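Local coordinates for protein putative TetR family transcriptional regulator (PDB 3BQY) that probably binds DNA through a predicted N-terminal helix-turn-helix and regulates transcription as a TetR-family repressor, at residues Met53-Val58 against Gly105-Arg110. Numbering follows the deposited sequence.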
loop_
_atom_site.group_PDB
_atom_site.type_symbol
_atom_site.label_atom_id
_atom_site.label_comp_id
_atom_site.label_asym_id
_atom_site.label_seq_id
_atom_site.Cartn_x
_atom_site.Cartn_y
_atom_site.Cartn_z
HETATM N N MSE A 53 -3.771 -14.722 -10.915
HETATM C CA MSE A 53 -2.398 -14.692 -10.433
HETATM C C MSE A 53 -2.324 -14.351 -8.944
HETATM O O MSE A 53 -1.655 -15.058 -8.177
HETATM C CB MSE A 53 -1.567 -13.708 -11.258
HETATM C CG MSE A 53 -1.278 -14.223 -12.697
HETATM SE SE MSE A 53 -0.710 -12.751 -13.857
HETATM C CE MSE A 53 1.069 -12.560 -13.107
ATOM N N ALA A 54 -3.039 -13.304 -8.553
ATOM C CA ALA A 54 -3.045 -12.845 -7.167
ATOM C C ALA A 54 -3.597 -13.969 -6.260
ATOM O O ALA A 54 -3.036 -14.261 -5.204
ATOM C CB ALA A 54 -3.901 -11.585 -7.051
ATOM N N GLU A 55 -4.672 -14.618 -6.700
ATOM C CA GLU A 55 -5.309 -15.685 -5.927
ATOM C C GLU A 55 -4.346 -16.880 -5.782
ATOM O O GLU A 55 -4.215 -17.436 -4.701
ATOM C CB GLU A 55 -6.669 -16.059 -6.551
ATOM C CG GLU A 55 -7.258 -17.365 -6.094
ATOM C CD GLU A 55 -7.855 -17.305 -4.684
ATOM O OE1 GLU A 55 -7.855 -16.235 -4.035
ATOM O OE2 GLU A 55 -8.307 -18.368 -4.223
ATOM N N HIS A 56 -3.627 -17.229 -6.850
ATOM C CA HIS A 56 -2.611 -18.277 -6.789
ATOM C C HIS A 56 -1.409 -17.947 -5.879
ATOM O O HIS A 56 -0.913 -18.828 -5.143
ATOM C CB HIS A 56 -2.113 -18.617 -8.196
ATOM C CG HIS A 56 -1.206 -19.806 -8.226
ATOM N ND1 HIS A 56 0.164 -19.700 -8.340
ATOM C CD2 HIS A 56 -1.477 -21.128 -8.122
ATOM C CE1 HIS A 56 0.697 -20.910 -8.339
ATOM N NE2 HIS A 56 -0.276 -21.792 -8.200
HETATM N N MSE A 57 -0.941 -16.690 -5.912
HETATM C CA MSE A 57 0.193 -16.259 -5.096
HETATM C C MSE A 57 -0.057 -16.502 -3.620
HETATM O O MSE A 57 0.880 -16.818 -2.890
HETATM C CB MSE A 57 0.469 -14.740 -5.269
HETATM C CG MSE A 57 1.022 -14.398 -6.617
HETATM SE SE MSE A 57 1.236 -12.426 -6.613
HETATM C CE MSE A 57 1.670 -12.286 -8.472
ATOM N N VAL A 58 -1.305 -16.345 -3.183
ATOM C CA VAL A 58 -1.622 -16.469 -1.747
ATOM C C VAL A 58 -2.129 -17.849 -1.319
ATOM O O VAL A 58 -2.622 -18.014 -0.201
ATOM C CB VAL A 58 -2.561 -15.310 -1.249
ATOM C CG1 VAL A 58 -1.830 -13.954 -1.435
ATOM C CG2 VAL A 58 -3.887 -15.255 -2.051
ATOM N N GLY A 105 -10.887 -14.082 -4.161
ATOM C CA GLY A 105 -11.030 -15.536 -4.279
ATOM C C GLY A 105 -10.951 -16.257 -2.942
ATOM O O GLY A 105 -10.691 -15.632 -1.888
ATOM N N PRO A 106 -11.148 -17.578 -2.980
ATOM C CA PRO A 106 -11.130 -18.474 -1.822
ATOM C C PRO A 106 -9.851 -18.387 -0.985
ATOM O O PRO A 106 -9.937 -18.433 0.234
ATOM C CB PRO A 106 -11.246 -19.873 -2.442
ATOM C CG PRO A 106 -11.838 -19.667 -3.771
ATOM C CD PRO A 106 -11.453 -18.292 -4.237
ATOM N N ASN A 107 -8.678 -18.276 -1.627
ATOM C CA ASN A 107 -7.418 -18.183 -0.892
ATOM C C ASN A 107 -7.354 -16.926 -0.044
ATOM O O ASN A 107 -6.878 -16.962 1.099
ATOM C CB ASN A 107 -6.192 -18.277 -1.817
ATOM C CG ASN A 107 -6.009 -19.661 -2.398
ATOM O OD1 ASN A 107 -6.528 -20.641 -1.859
ATOM N ND2 ASN A 107 -5.315 -19.748 -3.523
ATOM N N THR A 108 -7.823 -15.812 -0.597
ATOM C CA THR A 108 -7.825 -14.540 0.119
ATOM C C THR A 108 -8.909 -14.574 1.174
ATOM O O THR A 108 -8.689 -14.136 2.290
ATOM C CB THR A 108 -8.057 -13.329 -0.843
ATOM O OG1 THR A 108 -6.944 -13.257 -1.733
ATOM C CG2 THR A 108 -8.106 -12.028 -0.075
ATOM N N LEU A 109 -10.081 -15.080 0.819
ATOM C CA LEU A 109 -11.162 -15.218 1.809
ATOM C C LEU A 109 -10.723 -16.090 3.005
ATOM O O LEU A 109 -11.028 -15.759 4.155
ATOM C CB LEU A 109 -12.419 -15.788 1.170
ATOM C CG LEU A 109 -13.134 -14.919 0.117
ATOM C CD1 LEU A 109 -14.248 -15.712 -0.543
ATOM C CD2 LEU A 109 -13.713 -13.667 0.752
ATOM N N ARG A 110 -10.042 -17.201 2.751
ATOM C CA ARG A 110 -9.579 -18.065 3.845
ATOM C C ARG A 110 -8.595 -17.323 4.743
ATOM O O ARG A 110 -8.638 -17.463 5.976
ATOM C CB ARG A 110 -8.943 -19.367 3.336
ATOM C CG ARG A 110 -9.766 -20.601 3.635
ATOM C CD ARG A 110 -9.162 -21.911 3.062
ATOM N NE ARG A 110 -8.523 -21.759 1.746
ATOM C CZ ARG A 110 -9.126 -21.949 0.571
ATOM N NH1 ARG A 110 -10.402 -22.354 0.485
ATOM N NH2 ARG A 110 -8.435 -21.794 -0.531
HETATM O O HOH W 1 -7.923 -13.507 -4.162
HETATM O O HOH W 2 -4.675 -18.515 1.744
#
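Glu55 sets its carboxylate against the backbone N-H groups of Asn107 and Thr108 in the first turn of helix 106-121, just after Gly105 at the N-cap position, joining the end of helix 46-57 in the TetR all-helical fold to a helix of the TetR-like C-terminal domain. Its OE2 accepts a hydrogen bond from Asn107 N at 2.6 Å, through its syn lone pair, while OE1 takes a weak, longer bond from Thr108 N. A carboxylate suits this place because the first N-H groups of a helix lack carbonyl partners, and the helix end would probably stabilise its negative charge. With CG anti to the backbone N (chi1 164°) and the chain bent at chi2, the group reaches across to Gly105, where a side chain would run into OE1, which suits a glycine. Asn107 answers in reverse: its amide stacks on the carboxylate, the planes 11° apart, and ND2 gives Glu55 O a nearly straight 2.8 Å bond. Were Glu55 replaced by an alanine, Asn107 N would probably lose its acceptor and the helix start its nearby negative charge. Beyond this, Val58 CG2 packs on Asn107 CB and Thr108; Pro106 and Thr108 also meet the second subunit. One water joins Glu55 OE1, Gly105 N and Thr108 OG1, lying 2.6 Å from that OG1.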